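PDB 2QYA: uncharacterized conserved protein from Methanopyrus kandleri AV19, which is of unknown function but belongs to the DUF424 protein family and forms a two-chain assembly. Local coordinates for residues Ala4-Asn9 against Ser46-Pro52; Ala55-Arg60 against Val84-Leu90; Ala76-Cys82 against Val102-Gln106. The protein carries 2 engineered substitutions. All coordinates share one frame; numbering follows the deposited sequence.

Contact 1 (Ala4-Asn9 against Ser46-Pro52); sequences ARVLLN and SGKSMEP. Engineered in segment 46-52: M50 (natural residue Leu).
V6 and M50 exchange two nearly straight backbone hydrogen bonds, V6 N to M50 O at 2.8 Å and M50 N to V6 O at 2.9 Å. L8 and K48 repeat the exchange further along, and L7 faces S49 between them as the non-hydrogen-bonded pair. This short ladder illustrates how antiparallel pairing sends side chains alternately to two faces.

V6, L8, K48 and M50 share one face. M50, an engineered methionine where the natural protein has leucine, places CG between its own backbone N and carbonyl carbon (chi1 65°); with chi2 close to extended, this brings the sulfur alongside L8, SD lying 3.7 Å from L8 CD2 as the two side chains cross obliquely. V6 CG1 rests 3.5 Å from M50 O. K48 instead runs extended, and its ammonium end leads off from the strand.

On the face of L7 and S49, L7 CD2 touches S49 CB at 3.9 Å. R5 folds back at chi2 (-82°), so that its methylenes pass beside the serine hydroxyl and NH1 reaches S49 OG at 3.1 Å, the oxygen tilted slightly from the guanidinium plane. S49 OG is also hydrogen-bonded to E24 OE2, and these two partners probably fix its rotation. E51 OE1 lies 4.4 Å from R5 NE, too far for a salt bridge, though the charges should still attract. At G47 the two backbones come very close, its CA 3.1 Å from L8 O, and a CB would collide with that oxygen.

Strand 48-50 is the outermost in its chain on this side of the mixed sheet; strand 6-13 bonds to strand 16-23 along its other edge, while helix 52-66 packs on V6, L8 and M50, and helix 79-87 reaches V6 and P52.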
ATOM      1  N   ALA A   4      -1.190 -26.545  -7.892  1.00 44.50           N
ATOM      2  CA  ALA A   4      -0.478 -25.314  -8.336  1.00 43.97           C
ATOM      3  C   ALA A   4      -1.229 -24.069  -7.819  1.00 43.05           C
ATOM      4  O   ALA A   4      -2.241 -23.669  -8.413  1.00 43.94           O
ATOM      5  CB  ALA A   4      -0.443 -25.302  -9.819  1.00 44.57           C
ATOM      6  N   ARG A   5      -0.756 -23.471  -6.732  1.00 40.77           N
ATOM      7  CA  ARG A   5      -1.557 -22.448  -6.035  1.00 39.66           C
ATOM      8  C   ARG A   5      -0.841 -21.120  -5.760  1.00 38.48           C
ATOM      9  O   ARG A   5       0.322 -21.073  -5.376  1.00 37.70           O
ATOM     10  CB  ARG A   5      -2.119 -22.987  -4.699  1.00 38.71           C
ATOM     11  CG  ARG A   5      -3.172 -24.090  -4.797  1.00 38.80           C
ATOM     12  CD  ARG A   5      -4.559 -23.539  -5.069  1.00 37.19           C
ATOM     13  NE  ARG A   5      -5.570 -24.572  -4.905  1.00 38.95           N
ATOM     14  CZ  ARG A   5      -6.341 -24.729  -3.828  1.00 38.86           C
ATOM     15  NH1 ARG A   5      -6.259 -23.911  -2.778  1.00 37.24           N
ATOM     16  NH2 ARG A   5      -7.210 -25.719  -3.812  1.00 38.30           N
ATOM     17  N   VAL A   6      -1.589 -20.041  -5.884  1.00 38.68           N
ATOM     18  CA  VAL A   6      -1.061 -18.736  -5.536  1.00 38.79           C
ATOM     19  C   VAL A   6      -1.840 -18.112  -4.353  1.00 38.15           C
ATOM     20  O   VAL A   6      -3.059 -18.184  -4.321  1.00 37.56           O
ATOM     21  CB  VAL A   6      -1.100 -17.848  -6.797  1.00 38.47           C
ATOM     22  CG1 VAL A   6      -2.523 -17.353  -7.062  1.00 39.40           C
ATOM     23  CG2 VAL A   6      -0.145 -16.726  -6.693  1.00 40.97           C
ATOM     24  N   LEU A   7      -1.137 -17.484  -3.405  1.00 37.99           N
ATOM     25  CA  LEU A   7      -1.777 -16.705  -2.322  1.00 38.38           C
ATOM     26  C   LEU A   7      -2.112 -15.259  -2.735  1.00 39.99           C
ATOM     27  O   LEU A   7      -1.239 -14.493  -3.219  1.00 39.77           O
ATOM     28  CB  LEU A   7      -0.877 -16.691  -1.071  1.00 38.27           C
ATOM     29  CG  LEU A   7      -0.342 -18.051  -0.590  1.00 38.36           C
ATOM     30  CD1 LEU A   7       0.760 -17.900   0.426  1.00 35.85           C
ATOM     31  CD2 LEU A   7      -1.481 -18.913  -0.042  1.00 39.99           C
ATOM     32  N   LEU A   8      -3.379 -14.882  -2.578  1.00 40.92           N
ATOM     33  CA  LEU A   8      -3.806 -13.514  -2.855  1.00 41.11           C
ATOM     34  C   LEU A   8      -4.259 -12.846  -1.557  1.00 41.69           C
ATOM     35  O   LEU A   8      -5.137 -13.345  -0.831  1.00 40.58           O
ATOM     36  CB  LEU A   8      -4.896 -13.471  -3.915  1.00 40.70           C
ATOM     37  CG  LEU A   8      -5.513 -12.132  -4.343  1.00 41.09           C
ATOM     38  CD1 LEU A   8      -4.499 -11.086  -4.836  1.00 39.78           C
ATOM     39  CD2 LEU A   8      -6.502 -12.405  -5.450  1.00 42.25           C
ATOM     40  N   ASN A   9      -3.618 -11.719  -1.267  1.00 42.33           N
ATOM     41  CA  ASN A   9      -3.867 -10.970  -0.067  1.00 43.17           C
ATOM     42  C   ASN A   9      -4.170  -9.557  -0.526  1.00 43.55           C
ATOM     43  O   ASN A   9      -3.285  -8.896  -1.077  1.00 44.11           O
ATOM     44  CB  ASN A   9      -2.636 -11.063   0.834  1.00 43.39           C
ATOM     45  CG  ASN A   9      -2.814 -10.344   2.193  1.00 43.92           C
ATOM     46  OD1 ASN A   9      -3.919  -9.933   2.566  1.00 44.12           O
ATOM     47  ND2 ASN A   9      -1.699 -10.185   2.923  1.00 43.05           N
ATOM     48  N   SER A  46       0.346 -13.974   3.127  1.00 53.05           N
ATOM     49  CA  SER A  46      -0.570 -14.947   3.689  1.00 52.35           C
ATOM     50  C   SER A  46      -1.895 -14.594   3.126  1.00 50.28           C
ATOM     51  O   SER A  46      -2.602 -13.776   3.704  1.00 52.01           O
ATOM     52  CB  SER A  46      -0.652 -14.826   5.210  1.00 52.56           C
ATOM     53  OG  SER A  46      -1.282 -13.589   5.549  1.00 55.65           O
ATOM     54  N   GLY A  47      -2.242 -15.188   2.004  1.00 47.83           N
ATOM     55  CA  GLY A  47      -3.453 -14.793   1.335  1.00 45.72           C
ATOM     56  C   GLY A  47      -4.442 -15.910   1.232  1.00 44.33           C
ATOM     57  O   GLY A  47      -4.250 -16.977   1.815  1.00 44.76           O
ATOM     58  N   LYS A  48      -5.528 -15.652   0.532  1.00 42.76           N
ATOM     59  CA  LYS A  48      -6.408 -16.720   0.134  1.00 42.44           C
ATOM     60  C   LYS A  48      -5.693 -17.571  -0.938  1.00 42.17           C
ATOM     61  O   LYS A  48      -5.180 -17.031  -1.940  1.00 41.41           O
ATOM     62  CB  LYS A  48      -7.717 -16.154  -0.407  1.00 42.41           C
ATOM     63  CG  LYS A  48      -8.655 -17.207  -0.994  1.00 43.44           C
ATOM     64  CD  LYS A  48     -10.027 -16.615  -1.304  1.00 46.01           C
ATOM     65  CE  LYS A  48     -10.912 -17.652  -1.988  1.00 46.69           C
ATOM     66  NZ  LYS A  48     -12.354 -17.266  -2.047  1.00 48.38           N
ATOM     67  N   SER A  49      -5.660 -18.885  -0.729  1.00 41.60           N
ATOM     68  CA  SER A  49      -4.988 -19.785  -1.671  1.00 41.51           C
ATOM     69  C   SER A  49      -5.918 -20.020  -2.826  1.00 41.55           C
ATOM     70  O   SER A  49      -7.080 -20.404  -2.640  1.00 42.01           O
ATOM     71  CB  SER A  49      -4.556 -21.090  -1.004  1.00 41.33           C
ATOM     72  OG  SER A  49      -3.926 -22.005  -1.912  1.00 40.93           O
ATOM     73  N   MET A  50      -5.453 -19.715  -4.029  1.00 41.60           N
ATOM     74  CA  MET A  50      -6.303 -19.962  -5.189  1.00 40.65           C
ATOM     75  C   MET A  50      -5.532 -20.366  -6.436  1.00 41.74           C
ATOM     76  O   MET A  50      -4.297 -20.322  -6.483  1.00 41.22           O
ATOM     77  CB  MET A  50      -7.297 -18.804  -5.442  1.00 42.04           C
ATOM     78  CG  MET A  50      -6.689 -17.428  -5.826  1.00 41.69           C
ATOM     79  SD  MET A  50      -7.723 -15.942  -5.506  1.00 36.32           S
ATOM     80  CE  MET A  50      -9.139 -16.123  -6.476  1.00 39.01           C
ATOM     81  N   GLU A  51      -6.292 -20.827  -7.411  1.00 42.64           N
ATOM     82  CA  GLU A  51      -5.794 -21.268  -8.685  1.00 44.91           C
ATOM     83  C   GLU A  51      -5.526 -20.013  -9.532  1.00 44.26           C
ATOM     84  O   GLU A  51      -6.365 -19.112  -9.597  1.00 43.00           O
ATOM     85  CB  GLU A  51      -6.842 -22.186  -9.342  1.00 45.33           C
ATOM     86  CG  GLU A  51      -6.399 -22.909 -10.624  1.00 53.07           C
ATOM     87  CD  GLU A  51      -5.295 -23.980 -10.421  1.00 60.70           C
ATOM     88  OE1 GLU A  51      -5.008 -24.381  -9.250  1.00 63.18           O
ATOM     89  OE2 GLU A  51      -4.719 -24.423 -11.461  1.00 62.15           O
ATOM     90  N   PRO A  52      -4.355 -19.970 -10.185  1.00 44.50           N
ATOM     91  CA  PRO A  52      -3.855 -18.832 -10.982  1.00 44.43           C
ATOM     92  C   PRO A  52      -4.937 -18.126 -11.796  1.00 44.67           C
ATOM     93  O   PRO A  52      -5.036 -16.903 -11.748  1.00 43.64           O
ATOM     94  CB  PRO A  52      -2.802 -19.470 -11.905  1.00 44.78           C
ATOM     95  CG  PRO A  52      -2.698 -20.950 -11.485  1.00 44.92           C
ATOM     96  CD  PRO A  52      -3.396 -21.088 -10.167  1.00 44.40           C
TER

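Contact 2 (Ala55-Arg60 against Val84-Leu90); sequences AAKKIR and VVVDAGL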
ATOM      1  N   ALA A  55      -7.069 -16.233  -9.551  1.00 44.96           N
ATOM      2  CA  ALA A  55      -6.319 -15.068  -9.061  1.00 44.59           C
ATOM      3  C   ALA A  55      -6.313 -13.923 -10.095  1.00 44.01           C
ATOM      4  O   ALA A  55      -6.646 -12.784  -9.758  1.00 43.39           O
ATOM      5  CB  ALA A  55      -4.905 -15.461  -8.645  1.00 43.70           C
ATOM      6  N   ALA A  56      -5.993 -14.254 -11.352  1.00 43.22           N
ATOM      7  CA  ALA A  56      -6.035 -13.293 -12.463  1.00 43.91           C
ATOM      8  C   ALA A  56      -7.369 -12.578 -12.589  1.00 44.36           C
ATOM      9  O   ALA A  56      -7.411 -11.357 -12.804  1.00 43.87           O
ATOM     10  CB  ALA A  56      -5.654 -13.966 -13.795  1.00 43.79           C
ATOM     11  N   LYS A  57      -8.463 -13.333 -12.438  1.00 44.88           N
ATOM     12  CA  LYS A  57      -9.805 -12.746 -12.490  1.00 45.97           C
ATOM     13  C   LYS A  57     -10.008 -11.740 -11.344  1.00 45.93           C
ATOM     14  O   LYS A  57     -10.459 -10.620 -11.583  1.00 45.77           O
ATOM     15  CB  LYS A  57     -10.868 -13.847 -12.494  1.00 46.05           C
ATOM     16  CG  LYS A  57     -12.297 -13.380 -12.325  1.00 47.51           C
ATOM     17  CD  LYS A  57     -13.314 -14.483 -12.680  1.00 48.00           C
ATOM     18  CE  LYS A  57     -14.765 -14.037 -12.379  1.00 48.60           C
ATOM     19  NZ  LYS A  57     -15.056 -14.077 -10.893  1.00 52.87           N
ATOM     20  N   LYS A  58      -9.670 -12.134 -10.114  1.00 45.81           N
ATOM     21  CA  LYS A  58      -9.818 -11.241  -8.952  1.00 46.26           C
ATOM     22  C   LYS A  58      -8.956  -9.973  -9.053  1.00 45.72           C
ATOM     23  O   LYS A  58      -9.366  -8.901  -8.617  1.00 45.49           O
ATOM     24  CB  LYS A  58      -9.533 -11.968  -7.629  1.00 46.30           C
ATOM     25  CG  LYS A  58     -10.772 -12.207  -6.729  1.00 49.21           C
ATOM     26  CD  LYS A  58     -11.762 -13.231  -7.330  1.00 52.18           C
ATOM     27  CE  LYS A  58     -12.957 -13.589  -6.363  1.00 53.98           C
ATOM     28  NZ  LYS A  58     -12.538 -14.370  -5.141  1.00 58.49           N
ATOM     29  N   ILE A  59      -7.757 -10.124  -9.589  1.00 45.44           N
ATOM     30  CA  ILE A  59      -6.827  -9.009  -9.792  1.00 46.57           C
ATOM     31  C   ILE A  59      -7.404  -8.019 -10.789  1.00 45.85           C
ATOM     32  O   ILE A  59      -7.496  -6.841 -10.486  1.00 46.23           O
ATOM     33  CB  ILE A  59      -5.385  -9.510 -10.181  1.00 46.87           C
ATOM     34  CG1 ILE A  59      -4.481  -9.467  -8.974  1.00 46.77           C
ATOM     35  CG2 ILE A  59      -4.755  -8.668 -11.243  1.00 48.69           C
ATOM     36  CD1 ILE A  59      -4.865 -10.390  -7.937  1.00 48.69           C
ATOM     37  N   ARG A  60      -7.848  -8.516 -11.936  1.00 45.63           N
ATOM     38  CA  ARG A  60      -8.576  -7.709 -12.902  1.00 45.83           C
ATOM     39  C   ARG A  60      -9.716  -6.940 -12.260  1.00 45.43           C
ATOM     40  O   ARG A  60      -9.871  -5.747 -12.508  1.00 45.07           O
ATOM     41  CB  ARG A  60      -9.185  -8.571 -13.996  1.00 46.24           C
ATOM     42  CG  ARG A  60      -8.267  -8.964 -15.095  1.00 48.35           C
ATOM     43  CD  ARG A  60      -9.052  -9.639 -16.229  1.00 52.27           C
ATOM     44  NE  ARG A  60      -8.162 -10.461 -17.052  1.00 57.55           N
ATOM     45  CZ  ARG A  60      -8.096 -11.800 -17.022  1.00 60.43           C
ATOM     46  NH1 ARG A  60      -8.902 -12.522 -16.230  1.00 58.81           N
ATOM     47  NH2 ARG A  60      -7.224 -12.425 -17.813  1.00 60.84           N
ATOM     48  N   VAL A  84       0.420 -14.690 -13.156  1.00 40.35           N
ATOM     49  CA  VAL A  84      -0.915 -14.158 -12.862  1.00 39.53           C
ATOM     50  C   VAL A  84      -1.012 -12.692 -13.251  1.00 40.35           C
ATOM     51  O   VAL A  84      -2.004 -12.268 -13.841  1.00 40.46           O
ATOM     52  CB  VAL A  84      -1.298 -14.317 -11.352  1.00 39.63           C
ATOM     53  CG1 VAL A  84      -2.565 -13.504 -11.025  1.00 37.87           C
ATOM     54  CG2 VAL A  84      -1.515 -15.802 -10.999  1.00 38.09           C
ATOM     55  N   VAL A  85       0.002 -11.906 -12.896  1.00 41.39           N
ATOM     56  CA  VAL A  85      -0.016 -10.481 -13.224  1.00 42.73           C
ATOM     57  C   VAL A  85      -0.038 -10.285 -14.754  1.00 43.46           C
ATOM     58  O   VAL A  85      -0.791  -9.451 -15.258  1.00 43.84           O
ATOM     59  CB  VAL A  85       1.158  -9.729 -12.565  1.00 43.12           C
ATOM     60  CG1 VAL A  85       1.117  -8.254 -12.947  1.00 41.91           C
ATOM     61  CG2 VAL A  85       1.116  -9.901 -11.035  1.00 41.21           C
ATOM     62  N   VAL A  86       0.758 -11.087 -15.470  1.00 44.79           N
ATOM     63  CA  VAL A  86       0.815 -11.080 -16.945  1.00 45.70           C
ATOM     64  C   VAL A  86      -0.539 -11.508 -17.508  1.00 46.74           C
ATOM     65  O   VAL A  86      -1.102 -10.850 -18.404  1.00 46.99           O
ATOM     66  CB  VAL A  86       1.965 -12.025 -17.519  1.00 45.60           C
ATOM     67  CG1 VAL A  86       1.965 -12.086 -19.069  1.00 46.11           C
ATOM     68  CG2 VAL A  86       3.301 -11.604 -17.056  1.00 44.51           C
ATOM     69  N   ASP A  87      -1.088 -12.594 -16.970  1.00 47.56           N
ATOM     70  CA  ASP A  87      -2.330 -13.103 -17.529  1.00 48.98           C
ATOM     71  C   ASP A  87      -3.521 -12.210 -17.269  1.00 48.44           C
ATOM     72  O   ASP A  87      -4.540 -12.312 -17.955  1.00 48.97           O
ATOM     73  CB  ASP A  87      -2.635 -14.511 -17.045  1.00 50.18           C
ATOM     74  CG  ASP A  87      -3.138 -15.387 -18.151  1.00 54.12           C
ATOM     75  OD1 ASP A  87      -2.333 -16.217 -18.637  1.00 60.93           O
ATOM     76  OD2 ASP A  87      -4.311 -15.230 -18.565  1.00 58.16           O
ATOM     77  N   ALA A  88      -3.403 -11.353 -16.266  1.00 48.17           N
ATOM     78  CA  ALA A  88      -4.426 -10.339 -16.006  1.00 48.23           C
ATOM     79  C   ALA A  88      -4.321  -9.148 -16.969  1.00 48.08           C
ATOM     80  O   ALA A  88      -5.190  -8.285 -16.972  1.00 48.61           O
ATOM     81  CB  ALA A  88      -4.369  -9.874 -14.547  1.00 47.82           C
ATOM     82  N   GLY A  89      -3.255  -9.111 -17.771  1.00 48.89           N
ATOM     83  CA  GLY A  89      -3.004  -8.038 -18.751  1.00 49.53           C
ATOM     84  C   GLY A  89      -2.380  -6.808 -18.115  1.00 50.32           C
ATOM     85  O   GLY A  89      -2.447  -5.706 -18.670  1.00 51.43           O
ATOM     86  N   LEU A  90      -1.764  -6.992 -16.953  1.00 50.04           N
ATOM     87  CA  LEU A  90      -1.312  -5.881 -16.148  1.00 49.84           C
ATOM     88  C   LEU A  90       0.155  -5.550 -16.411  1.00 49.94           C
ATOM     89  O   LEU A  90       0.591  -4.415 -16.194  1.00 49.32           O
ATOM     90  CB  LEU A  90      -1.545  -6.196 -14.664  1.00 50.17           C
ATOM     91  CG  LEU A  90      -2.702  -5.559 -13.857  1.00 50.22           C
ATOM     92  CD1 LEU A  90      -3.812  -4.886 -14.653  1.00 48.43           C
ATOM     93  CD2 LEU A  90      -3.272  -6.579 -12.883  1.00 48.70           C
TER
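A56 and A88 are the residues whose CA atoms come nearest across the two segments, 4.9 Å apart, an approach that the small side chains of two alanines allow. V84 fills the space next to this pair: with CG1 anti to the backbone N (chi1 169°), that methyl lies 3.5 Å from A56 N and 3.9 Å from A55 CB. One turn further on, I59 CG2 presses on A88 CB at 3.5 Å. R60 lies at the solvent side. Its chain, extended from CG to NE, passes A88 with CG 3.7 Å from A88 O, and NH2 comes within 2.7 Å of D87 O; the D87 carboxylate stays beyond salt-bridge distance.

What sets A88 and L90 in place is a Schellman motif, in which G89, at positive phi, follows the last turn and G89 N and L90 N bond back to V86 O and V85 O. Helix 52-66 itself belongs to a beta-alpha-beta crossover from strand 48-50 to the parallel strand 71-77. Beneath both helices lies the sheet: L21 of strand 16-23 touches A55, I59, V84 and V85, and M107 of strand 103-109 meets V85 and L90.

Contact 3 (Ala76-Cys82 against Val102-Gln106); sequences ALGELAC and VPHVQ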
ATOM      1  N   ALA A  76       3.943  -8.949  -6.583  1.00 36.51           N
ATOM      2  CA  ALA A  76       3.894 -10.380  -6.865  1.00 36.85           C
ATOM      3  C   ALA A  76       5.277 -11.026  -6.740  1.00 37.49           C
ATOM      4  O   ALA A  76       6.267 -10.515  -7.261  1.00 37.94           O
ATOM      5  CB  ALA A  76       3.256 -10.630  -8.234  1.00 36.42           C
ATOM      6  N   LEU A  77       5.343 -12.112  -5.978  1.00 37.36           N
ATOM      7  CA  LEU A  77       6.552 -12.857  -5.763  1.00 38.28           C
ATOM      8  C   LEU A  77       6.359 -14.347  -6.143  1.00 39.32           C
ATOM      9  O   LEU A  77       5.517 -15.064  -5.548  1.00 38.62           O
ATOM     10  CB  LEU A  77       7.006 -12.722  -4.303  1.00 37.83           C
ATOM     11  CG  LEU A  77       8.298 -13.453  -3.903  1.00 38.87           C
ATOM     12  CD1 LEU A  77       9.581 -12.787  -4.481  1.00 38.47           C
ATOM     13  CD2 LEU A  77       8.386 -13.650  -2.367  1.00 38.85           C
ATOM     14  N   GLY A  78       7.171 -14.807  -7.100  1.00 39.98           N
ATOM     15  CA  GLY A  78       7.106 -16.175  -7.621  1.00 40.49           C
ATOM     16  C   GLY A  78       6.705 -16.260  -9.079  1.00 41.53           C
ATOM     17  O   GLY A  78       6.072 -15.363  -9.634  1.00 40.86           O
ATOM     18  N   GLU A  79       7.078 -17.376  -9.695  1.00 42.99           N
ATOM     19  CA  GLU A  79       6.838 -17.644 -11.106  1.00 44.47           C
ATOM     20  C   GLU A  79       5.356 -17.663 -11.440  1.00 43.44           C
ATOM     21  O   GLU A  79       4.914 -17.011 -12.373  1.00 43.80           O
ATOM     22  CB  GLU A  79       7.496 -18.986 -11.470  1.00 44.58           C
ATOM     23  CG  GLU A  79       7.165 -19.511 -12.854  1.00 48.29           C
ATOM     24  CD  GLU A  79       8.109 -20.626 -13.298  1.00 48.34           C
ATOM     25  OE1 GLU A  79       8.792 -21.227 -12.426  1.00 50.70           O
ATOM     26  OE2 GLU A  79       8.157 -20.894 -14.529  1.00 54.97           O
ATOM     27  N   LEU A  80       4.583 -18.427 -10.673  1.00 43.37           N
ATOM     28  CA  LEU A  80       3.138 -18.471 -10.847  1.00 41.93           C
ATOM     29  C   LEU A  80       2.498 -17.121 -10.556  1.00 40.93           C
ATOM     30  O   LEU A  80       1.668 -16.661 -11.325  1.00 41.08           O
ATOM     31  CB  LEU A  80       2.543 -19.551  -9.921  1.00 43.35           C
ATOM     32  CG  LEU A  80       1.184 -20.125 -10.311  1.00 44.03           C
ATOM     33  CD1 LEU A  80       1.322 -20.913 -11.626  1.00 46.08           C
ATOM     34  CD2 LEU A  80       0.574 -21.000  -9.184  1.00 41.68           C
ATOM     35  N   ALA A  81       2.877 -16.484  -9.451  1.00 40.17           N
ATOM     36  CA  ALA A  81       2.343 -15.141  -9.107  1.00 40.03           C
ATOM     37  C   ALA A  81       2.595 -14.070 -10.177  1.00 40.07           C
ATOM     38  O   ALA A  81       1.724 -13.241 -10.462  1.00 39.87           O
ATOM     39  CB  ALA A  81       2.876 -14.659  -7.738  1.00 38.95           C
ATOM     40  N   CYS A  82       3.773 -14.083 -10.785  1.00 39.81           N
ATOM     41  CA  CYS A  82       4.038 -13.086 -11.820  1.00 40.11           C
ATOM     42  C   CYS A  82       3.287 -13.404 -13.110  1.00 40.48           C
ATOM     43  O   CYS A  82       2.825 -12.489 -13.818  1.00 40.12           O
ATOM     44  CB  CYS A  82       5.534 -12.901 -12.022  1.00 39.95           C
ATOM     45  SG  CYS A  82       6.254 -12.143 -10.555  1.00 41.45           S
ATOM     46  N   VAL A 102      14.173 -15.368  -7.779  1.00 51.19           N
ATOM     47  CA  VAL A 102      12.724 -15.627  -7.887  1.00 48.96           C
ATOM     48  C   VAL A 102      12.023 -14.465  -8.589  1.00 47.22           C
ATOM     49  O   VAL A 102      12.275 -13.320  -8.246  1.00 47.65           O
ATOM     50  CB  VAL A 102      12.074 -15.844  -6.493  1.00 48.95           C
ATOM     51  CG1 VAL A 102      10.581 -16.151  -6.643  1.00 49.35           C
ATOM     52  CG2 VAL A 102      12.762 -16.981  -5.736  1.00 49.15           C
ATOM     53  N   PRO A 103      11.135 -14.749  -9.563  1.00 45.51           N
ATOM     54  CA  PRO A 103      10.450 -13.645 -10.241  1.00 44.35           C
ATOM     55  C   PRO A 103       9.697 -12.715  -9.279  1.00 44.37           C
ATOM     56  O   PRO A 103       9.120 -13.162  -8.280  1.00 43.58           O
ATOM     57  CB  PRO A 103       9.494 -14.353 -11.195  1.00 44.17           C
ATOM     58  CG  PRO A 103      10.134 -15.710 -11.439  1.00 44.53           C
ATOM     59  CD  PRO A 103      10.756 -16.063 -10.122  1.00 45.17           C
ATOM     60  N   HIS A 104       9.722 -11.424  -9.588  1.00 43.03           N
ATOM     61  CA  HIS A 104       9.126 -10.416  -8.732  1.00 42.65           C
ATOM     62  C   HIS A 104       8.658  -9.273  -9.601  1.00 42.14           C
ATOM     63  O   HIS A 104       9.310  -8.938 -10.575  1.00 41.87           O
ATOM     64  CB  HIS A 104      10.146  -9.920  -7.715  1.00 42.21           C
ATOM     65  CG  HIS A 104       9.624  -8.871  -6.777  1.00 42.54           C
ATOM     66  ND1 HIS A 104       9.946  -7.538  -6.899  1.00 40.86           N
ATOM     67  CD2 HIS A 104       8.843  -8.969  -5.674  1.00 42.78           C
ATOM     68  CE1 HIS A 104       9.370  -6.856  -5.928  1.00 41.98           C
ATOM     69  NE2 HIS A 104       8.694  -7.699  -5.170  1.00 42.16           N
ATOM     70  N   VAL A 105       7.490  -8.731  -9.282  1.00 41.23           N
ATOM     71  CA  VAL A 105       7.018  -7.493  -9.881  1.00 39.85           C
ATOM     72  C   VAL A 105       6.350  -6.597  -8.820  1.00 39.65           C
ATOM     73  O   VAL A 105       5.648  -7.084  -7.924  1.00 36.84           O
ATOM     74  CB  VAL A 105       6.130  -7.706 -11.136  1.00 40.51           C
ATOM     75  CG1 VAL A 105       4.673  -8.102 -10.793  1.00 38.85           C
ATOM     76  CG2 VAL A 105       6.155  -6.404 -12.011  1.00 41.59           C
ATOM     77  N   GLN A 106       6.639  -5.292  -8.914  1.00 39.68           N
ATOM     78  CA  GLN A 106       5.946  -4.244  -8.162  1.00 39.91           C
ATOM     79  C   GLN A 106       5.393  -3.179  -9.130  1.00 40.30           C
ATOM     80  O   GLN A 106       6.133  -2.691 -10.025  1.00 40.18           O
ATOM     81  CB  GLN A 106       6.902  -3.641  -7.144  1.00 40.69           C
ATOM     82  CG  GLN A 106       6.216  -2.859  -6.000  1.00 44.80           C
ATOM     83  CD  GLN A 106       6.841  -3.135  -4.625  1.00 46.33           C
ATOM     84  OE1 GLN A 106       6.249  -2.832  -3.596  1.00 47.12           O
ATOM     85  NE2 GLN A 106       8.031  -3.712  -4.614  1.00 47.87           N
TER
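H104 packs against A76 and L77 across an antiparallel pair of strands, and its side chain can be followed outward atom by atom. CG stands anti to the backbone N (chi1 -180°), which carries the imidazole over the neighbouring strand. CB passes A76 O at 4.0 Å, CG lies somewhat nearer to that oxygen, and CD2 comes within 3.4 Å of A76 O while also meeting L77 CD1 at 4.1 Å. At the tip, NE2 hydrogen-bonds to D15 of the second subunit.

The backbones hold this register through A76 and V105, which bond to each other in both directions, and through G78 N, which reaches P103 O at 2.8 Å along an almost straight line (175°). Beyond that bond strand 71-77 gives way to helix 79-87, with G78 as N-cap. P103 lies against the first turn, its CG 3.8 Å from E79 CA and its CB 4.0 Å from C82 SG. With an alanine here, CG and CD would be gone, which is likely to open a gap beside E79 and leave the helix start less firmly packed.

Chemically, then, the contact divides its work: backbone hydrogen bonds join the two strands, apolar groups including the C82 sulfur join the helix start to strand 103-109, and NE2 of H104 serves the subunit interface.

Overall arrangement
The three contacts show how one mixed sheet and two helices are tied together, each pair of centres lying about 12 Å apart. Contact 1 lies at one side of the sheet and contact 3 joins strands 71-77 and 103-109, with strand 16-23 between 6-13 and 71-77; contact 2 bridges the helices above. Contact 1 meets contact 2 where V6 CG1 touches A55 CB at 3.4 Å, and contact 3 where V6 CG2 lies 3.8 Å from A81 CB. V85 joins contacts 2 and 3, its CG2 3.6 Å from A76 CB. Along the chain contact 1 closes first, whereas the segments of contacts 2 and 3 alternate. No active site is known to which they relate.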